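Local coordinates for protein particle-associated lyase (Acinetobacter bacteriophage AP22, PDB 4Y9V) that is a trimeric phage tailspike that binds the capsular polysaccharide of Acinetobacter baumannii and probably cleaves it as a lyase, at residues F96-D110 / N210-N224. Sequence-based numbering, arbitrary orientation. Where two conformers were deposited one is given.
Sequences FEFVNETGTVFNFGD and NFKFNYLKTVSTDNN. With EDO (1,2-ethanediol), chain E; EDO (1,2-ethanediol), chain J.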
loop_
_atom_site.group_PDB
_atom_site.type_symbol
_atom_site.label_atom_id
_atom_site.label_comp_id
_atom_site.label_asym_id
_atom_site.label_seq_id
_atom_site.Cartn_x
_atom_site.Cartn_y
_atom_site.Cartn_z
ATOM N N PHE A 96 16.946 22.912 -22.150
ATOM C CA PHE A 96 18.320 23.101 -21.722
ATOM C C PHE A 96 18.692 21.955 -20.814
ATOM O O PHE A 96 17.873 21.571 -19.989
ATOM C CB PHE A 96 18.446 24.448 -20.979
ATOM C CG PHE A 96 19.870 24.882 -20.768
ATOM C CD1 PHE A 96 20.578 24.524 -19.641
ATOM C CD2 PHE A 96 20.484 25.653 -21.736
ATOM C CE1 PHE A 96 21.916 24.947 -19.470
ATOM C CE2 PHE A 96 21.781 26.061 -21.558
ATOM C CZ PHE A 96 22.512 25.710 -20.452
ATOM N N GLU A 97 19.921 21.476 -20.918
ATOM C CA GLU A 97 20.423 20.405 -20.069
ATOM C C GLU A 97 21.775 20.780 -19.467
ATOM O O GLU A 97 22.700 21.116 -20.221
ATOM C CB GLU A 97 20.559 19.110 -20.863
ATOM C CG GLU A 97 21.142 17.963 -20.040
ATOM C CD GLU A 97 21.174 16.608 -20.700
ATOM O OE1 GLU A 97 20.844 16.510 -21.907
ATOM O OE2 GLU A 97 21.522 15.613 -19.995
ATOM N N PHE A 98 21.875 20.707 -18.151
ATOM C CA PHE A 98 23.153 20.783 -17.464
ATOM C C PHE A 98 23.717 19.382 -17.222
ATOM O O PHE A 98 23.001 18.469 -16.792
ATOM C CB PHE A 98 23.005 21.398 -16.055
ATOM C CG PHE A 98 22.822 22.889 -16.045
ATOM C CD1 PHE A 98 23.946 23.735 -16.065
ATOM C CD2 PHE A 98 21.561 23.503 -15.970
ATOM C CE1 PHE A 98 23.801 25.097 -15.978
ATOM C CE2 PHE A 98 21.435 24.879 -15.891
ATOM C CZ PHE A 98 22.554 25.678 -15.888
ATOM N N VAL A 99 25.044 19.264 -17.396
ATOM C CA VAL A 99 25.819 18.127 -16.929
ATOM C C VAL A 99 26.890 18.711 -16.005
ATOM O O VAL A 99 27.939 19.184 -16.441
ATOM C CB VAL A 99 26.439 17.292 -18.047
ATOM C CG1 VAL A 99 27.093 16.055 -17.439
ATOM C CG2 VAL A 99 25.430 16.924 -19.092
ATOM N N ASN A 100 26.584 18.737 -14.704
ATOM C CA ASN A 100 27.416 19.381 -13.708
ATOM C C ASN A 100 28.266 18.378 -12.939
ATOM O O ASN A 100 27.738 17.373 -12.478
ATOM C CB ASN A 100 26.542 20.164 -12.734
ATOM C CG ASN A 100 25.821 21.306 -13.424
ATOM O OD1 ASN A 100 26.281 21.869 -14.377
ATOM N ND2 ASN A 100 24.644 21.664 -12.888
ATOM N N GLU A 101 29.556 18.652 -12.770
ATOM C CA GLU A 101 30.378 17.859 -11.880
ATOM C C GLU A 101 29.873 18.025 -10.442
ATOM O O GLU A 101 29.413 19.115 -10.059
ATOM C CB GLU A 101 31.846 18.256 -12.011
ATOM C CG GLU A 101 32.481 17.884 -13.337
ATOM C CD GLU A 101 33.978 18.144 -13.374
ATOM O OE1 GLU A 101 34.450 19.024 -12.598
ATOM O OE2 GLU A 101 34.710 17.518 -14.179
ATOM N N THR A 102 30.031 17.011 -9.624
ATOM C CA THR A 102 29.738 17.148 -8.206
ATOM C C THR A 102 30.558 18.302 -7.635
ATOM O O THR A 102 31.740 18.464 -7.987
ATOM C CB THR A 102 30.060 15.828 -7.494
ATOM O OG1 THR A 102 29.173 14.834 -8.042
ATOM C CG2 THR A 102 29.849 15.924 -5.982
ATOM N N GLY A 103 29.951 19.065 -6.760
ATOM C CA GLY A 103 30.587 20.240 -6.189
ATOM C C GLY A 103 30.433 21.511 -7.014
ATOM O O GLY A 103 30.848 22.585 -6.579
ATOM N N THR A 104 29.792 21.401 -8.162
ATOM C CA THR A 104 29.350 22.602 -8.874
ATOM C C THR A 104 28.253 23.259 -8.028
ATOM O O THR A 104 27.219 22.615 -7.773
ATOM C CB THR A 104 28.778 22.245 -10.259
ATOM O OG1 THR A 104 29.796 21.636 -11.049
ATOM C CG2 THR A 104 28.282 23.463 -10.960
ATOM N N VAL A 105 28.459 24.503 -7.630
ATOM C CA VAL A 105 27.492 25.198 -6.791
ATOM C C VAL A 105 27.211 26.547 -7.452
ATOM O O VAL A 105 28.170 27.277 -7.789
ATOM C CB VAL A 105 27.989 25.379 -5.350
ATOM C CG1 VAL A 105 27.040 26.209 -4.531
ATOM C CG2 VAL A 105 28.188 24.008 -4.718
ATOM N N PHE A 106 25.945 26.908 -7.585
ATOM C CA PHE A 106 25.564 28.241 -8.043
ATOM C C PHE A 106 25.140 29.056 -6.811
ATOM O O PHE A 106 24.199 28.693 -6.129
ATOM C CB PHE A 106 24.447 28.191 -9.095
ATOM C CG PHE A 106 24.875 27.390 -10.306
ATOM C CD1 PHE A 106 25.837 27.868 -11.174
ATOM C CD2 PHE A 106 24.329 26.154 -10.582
ATOM C CE1 PHE A 106 26.247 27.117 -12.263
ATOM C CE2 PHE A 106 24.755 25.417 -11.666
ATOM C CZ PHE A 106 25.710 25.905 -12.523
ATOM N N ASN A 107 25.908 30.115 -6.534
ATOM C CA ASN A 107 25.644 30.966 -5.376
ATOM C C ASN A 107 24.871 32.195 -5.855
ATOM O O ASN A 107 25.460 33.095 -6.487
ATOM C CB ASN A 107 26.953 31.337 -4.652
ATOM C CG ASN A 107 26.638 31.967 -3.309
ATOM O OD1 ASN A 107 25.627 32.629 -3.134
ATOM N ND2 ASN A 107 27.547 31.741 -2.386
ATOM N N PHE A 108 23.595 32.178 -5.589
ATOM C CA PHE A 108 22.634 33.205 -5.970
ATOM C C PHE A 108 22.624 34.393 -5.011
ATOM O O PHE A 108 21.959 35.404 -5.303
ATOM C CB PHE A 108 21.234 32.592 -5.987
ATOM C CG PHE A 108 21.025 31.502 -7.019
ATOM C CD1 PHE A 108 21.456 31.651 -8.331
ATOM C CD2 PHE A 108 20.362 30.330 -6.674
ATOM C CE1 PHE A 108 21.225 30.652 -9.268
ATOM C CE2 PHE A 108 20.111 29.361 -7.606
ATOM C CZ PHE A 108 20.559 29.495 -8.903
ATOM N N GLY A 109 23.311 34.300 -3.882
ATOM C CA GLY A 109 23.323 35.447 -2.993
ATOM C C GLY A 109 21.924 35.880 -2.643
ATOM O O GLY A 109 21.052 35.073 -2.322
ATOM N N ASP A 110 21.718 37.211 -2.631
ATOM C CA ASP A 110 20.457 37.821 -2.300
ATOM C C ASP A 110 19.490 37.954 -3.488
ATOM O O ASP A 110 18.305 38.195 -3.259
ATOM C CB ASP A 110 20.655 39.221 -1.734
ATOM C CG ASP A 110 21.243 39.275 -0.349
ATOM O OD1 ASP A 110 20.712 38.592 0.539
ATOM O OD2 ASP A 110 22.169 40.104 -0.184
ATOM N N ASN A 210 11.594 21.322 -21.519
ATOM C CA ASN A 210 12.357 20.173 -21.057
ATOM C C ASN A 210 13.722 20.658 -20.513
ATOM O O ASN A 210 14.699 20.773 -21.262
ATOM C CB ASN A 210 12.516 19.119 -22.159
ATOM C CG ASN A 210 13.016 17.797 -21.599
ATOM O OD1 ASN A 210 13.396 17.723 -20.455
ATOM N ND2 ASN A 210 13.016 16.745 -22.409
ATOM N N PHE A 211 13.738 20.992 -19.236
ATOM C CA PHE A 211 14.879 21.503 -18.504
ATOM C C PHE A 211 15.437 20.376 -17.662
ATOM O O PHE A 211 14.725 19.854 -16.809
ATOM C CB PHE A 211 14.444 22.670 -17.635
ATOM C CG PHE A 211 15.562 23.244 -16.796
ATOM C CD1 PHE A 211 16.454 24.139 -17.341
ATOM C CD2 PHE A 211 15.733 22.898 -15.461
ATOM C CE1 PHE A 211 17.507 24.682 -16.603
ATOM C CE2 PHE A 211 16.736 23.432 -14.702
ATOM C CZ PHE A 211 17.636 24.332 -15.281
ATOM N N LYS A 212 16.675 19.976 -17.931
ATOM C CA LYS A 212 17.288 18.769 -17.352
ATOM C C LYS A 212 18.567 19.101 -16.627
ATOM O O LYS A 212 19.313 20.022 -16.995
ATOM C CB LYS A 212 17.617 17.739 -18.482
ATOM C CG LYS A 212 16.352 17.332 -19.226
ATOM C CD LYS A 212 16.708 16.239 -20.202
ATOM C CE LYS A 212 17.083 14.908 -19.544
ATOM N NZ LYS A 212 17.211 13.842 -20.629
ATOM N N PHE A 213 18.868 18.275 -15.625
ATOM C CA PHE A 213 20.144 18.359 -14.934
ATOM C C PHE A 213 20.391 17.010 -14.269
ATOM O O PHE A 213 19.475 16.384 -13.735
ATOM C CB PHE A 213 20.180 19.483 -13.891
ATOM C CG PHE A 213 19.017 19.472 -12.916
ATOM C CD1 PHE A 213 17.871 20.164 -13.245
ATOM C CD2 PHE A 213 19.065 18.813 -11.711
ATOM C CE1 PHE A 213 16.783 20.191 -12.406
ATOM C CE2 PHE A 213 17.978 18.829 -10.854
ATOM C CZ PHE A 213 16.819 19.494 -11.209
ATOM N N ASN A 214 21.651 16.585 -14.252
ATOM C CA ASN A 214 22.065 15.447 -13.464
ATOM C C ASN A 214 22.160 15.795 -11.979
ATOM O O ASN A 214 21.867 14.969 -11.096
ATOM C CB ASN A 214 23.398 14.884 -13.952
ATOM C CG ASN A 214 24.539 15.860 -13.836
ATOM O OD1 ASN A 214 24.381 17.053 -14.062
ATOM N ND2 ASN A 214 25.725 15.400 -13.450
ATOM N N TYR A 215 22.607 17.008 -11.697
ATOM C CA TYR A 215 23.028 17.470 -10.377
ATOM C C TYR A 215 22.902 18.980 -10.410
ATOM O O TYR A 215 23.457 19.606 -11.321
ATOM C CB TYR A 215 24.480 17.076 -10.174
ATOM C CG TYR A 215 25.174 17.553 -8.925
ATOM C CD1 TYR A 215 25.784 18.789 -8.858
ATOM C CD2 TYR A 215 25.243 16.725 -7.811
ATOM C CE1 TYR A 215 26.422 19.215 -7.711
ATOM C CE2 TYR A 215 25.901 17.127 -6.670
ATOM C CZ TYR A 215 26.502 18.374 -6.614
ATOM O OH TYR A 215 27.250 18.803 -5.541
ATOM N N LEU A 216 22.218 19.530 -9.422
ATOM C CA LEU A 216 22.106 20.990 -9.328
ATOM C C LEU A 216 22.177 21.295 -7.843
ATOM O O LEU A 216 21.373 20.761 -7.055
ATOM C CB LEU A 216 20.843 21.441 -10.018
ATOM C CG LEU A 216 20.552 22.931 -9.922
ATOM C CD1 LEU A 216 21.670 23.757 -10.485
ATOM C CD2 LEU A 216 19.224 23.296 -10.611
ATOM N N LYS A 217 23.141 22.110 -7.426
ATOM C CA LYS A 217 23.363 22.485 -6.037
ATOM C C LYS A 217 23.509 24.010 -6.003
ATOM O O LYS A 217 24.274 24.594 -6.770
ATOM C CB LYS A 217 24.585 21.800 -5.470
ATOM C CG LYS A 217 24.864 22.102 -3.999
ATOM C CD LYS A 217 25.959 21.239 -3.406
ATOM C CE LYS A 217 26.324 21.681 -2.014
ATOM N NZ LYS A 217 27.314 20.769 -1.407
ATOM N N THR A 218 22.742 24.627 -5.095
ATOM C CA THR A 218 22.616 26.078 -5.061
ATOM C C THR A 218 22.748 26.576 -3.644
ATOM O O THR A 218 22.435 25.874 -2.659
ATOM C CB THR A 218 21.282 26.552 -5.665
ATOM O OG1 THR A 218 20.193 26.177 -4.846
ATOM C CG2 THR A 218 21.032 25.953 -7.051
ATOM N N VAL A 219 23.156 27.850 -3.543
ATOM C CA VAL A 219 23.228 28.594 -2.303
ATOM C C VAL A 219 22.565 29.957 -2.507
ATOM O O VAL A 219 22.865 30.627 -3.490
ATOM C CB VAL A 219 24.690 28.816 -1.841
ATOM C CG1 VAL A 219 24.754 29.750 -0.615
ATOM C CG2 VAL A 219 25.317 27.473 -1.526
ATOM N N SER A 220 21.729 30.358 -1.544
ATOM C CA SER A 220 21.128 31.668 -1.544
ATOM C C SER A 220 21.094 32.145 -0.083
ATOM O O SER A 220 21.137 31.331 0.825
ATOM C CB SER A 220 19.649 31.600 -2.027
ATOM O OG SER A 220 19.577 30.986 -3.305
ATOM N N THR A 221 20.983 33.452 0.118
ATOM C CA THR A 221 20.713 33.909 1.468
ATOM C C THR A 221 19.273 33.597 1.858
ATOM O O THR A 221 18.410 33.324 1.013
ATOM C CB THR A 221 20.966 35.421 1.619
ATOM O OG1 THR A 221 19.950 36.076 0.906
ATOM C CG2 THR A 221 22.364 35.806 1.148
ATOM N N ASP A 222 18.985 33.684 3.155
ATOM C CA ASP A 222 17.628 33.525 3.630
ATOM C C ASP A 222 16.738 34.716 3.277
ATOM O O ASP A 222 15.524 34.648 3.482
ATOM C CB ASP A 222 17.562 33.282 5.145
ATOM C CG ASP A 222 17.984 31.888 5.571
ATOM O OD1 ASP A 222 17.992 30.959 4.749
ATOM O OD2 ASP A 222 18.222 31.731 6.799
ATOM N N ASN A 223 17.286 35.802 2.754
ATOM C CA ASN A 223 16.569 36.965 2.305
ATOM C C ASN A 223 16.267 36.942 0.809
ATOM O O ASN A 223 15.543 37.826 0.318
ATOM C CB ASN A 223 17.345 38.289 2.649
ATOM C CG ASN A 223 17.388 38.460 4.137
ATOM O OD1 ASN A 223 16.331 38.327 4.768
ATOM N ND2 ASN A 223 18.558 38.694 4.679
ATOM N N ASN A 224 16.782 35.979 0.064
ATOM C CA ASN A 224 16.616 35.974 -1.395
ATOM C C ASN A 224 15.162 35.553 -1.701
ATOM O O ASN A 224 14.784 34.423 -1.360
ATOM C CB ASN A 224 17.603 35.003 -2.001
ATOM C CG ASN A 224 17.600 35.034 -3.520
ATOM O OD1 ASN A 224 16.550 35.251 -4.144
ATOM N ND2 ASN A 224 18.741 34.764 -4.127
HETATM C C1 EDO E . 11.389 19.551 -16.785
HETATM O O1 EDO E . 11.399 20.693 -17.632
HETATM C C2 EDO E . 11.764 18.341 -17.606
HETATM O O2 EDO E . 10.723 18.136 -18.559
HETATM C C1 EDO J . 37.623 15.741 -14.560
HETATM O O1 EDO J . 36.889 15.832 -13.332
HETATM C C2 EDO J . 38.805 16.659 -14.557
HETATM O O2 EDO J . 39.761 16.283 -13.587
HETATM O O HOH W 1 18.555 14.512 -23.103
HETATM O O HOH W 2 19.972 13.448 -20.622
HETATM O O HOH W 3 25.014 22.890 -9.478
HETATM O O HOH W 4 25.192 22.271 -9.554
HETATM O O HOH W 5 21.053 38.975 3.110
#
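N100 and N214 exchange two hydrogen bonds where the paired strands turn a corner: N100 N donates to N214 OD1 (2.8 Å), and N214 ND2 returns one to N100 O (3.0 Å). With its CG between its own backbone N and carbonyl carbon (chi1 62°), the N214 amide is brought alongside the N100 backbone, where OD1 and ND2 can both be used. The amide of N100 is used in turn, ND2 donating to Y215 O at 2.8 Å, nearly along the C=O axis. Beyond it the Y215 ring packs against the turn 101–104, with T102 CA over one face in a CH-pi contact, 4.0 Å from the ring centroid, and T104 O at its edge; its OH accepts from G103 N (3.0 Å). G103 has a positive phi (86°) that suits glycine in this type II turn, and T104 OG1 and N both bind E101 O.

Strands 96–100 and 211–213, and then 105–109 and 215–220, run parallel, as successive coils of a right-handed beta-helix of the pectin lyase-like kind. Inside, F211 CZ comes to the edge of the F98 ring, in its plane, 3.9 Å from F98 CE2, while F96 CE1 stands over one face of the F98 ring. Further along, L216 CD1 reaches the edge of the F106 ring, and F108 CE2 packs on T218 CG2. F92, F114 and F242 continue this aromatic filling.

At the far end G109 O receives T221 N and N224 ND2 from opposite faces of its carbonyl plane, and T221 OG1 donates to D110 OD1 at 2.7 Å. N224 ND2 also bonds G112 O, and its OD1 takes N226 N; the N224 side chain is about 9 Å from the unsaturated uronic acid of the bound saccharide. On the face turned away from the phenylalanines, one water bridges E97 OE2 and K212 NZ, and both residues pack against T102 of a neighbouring subunit.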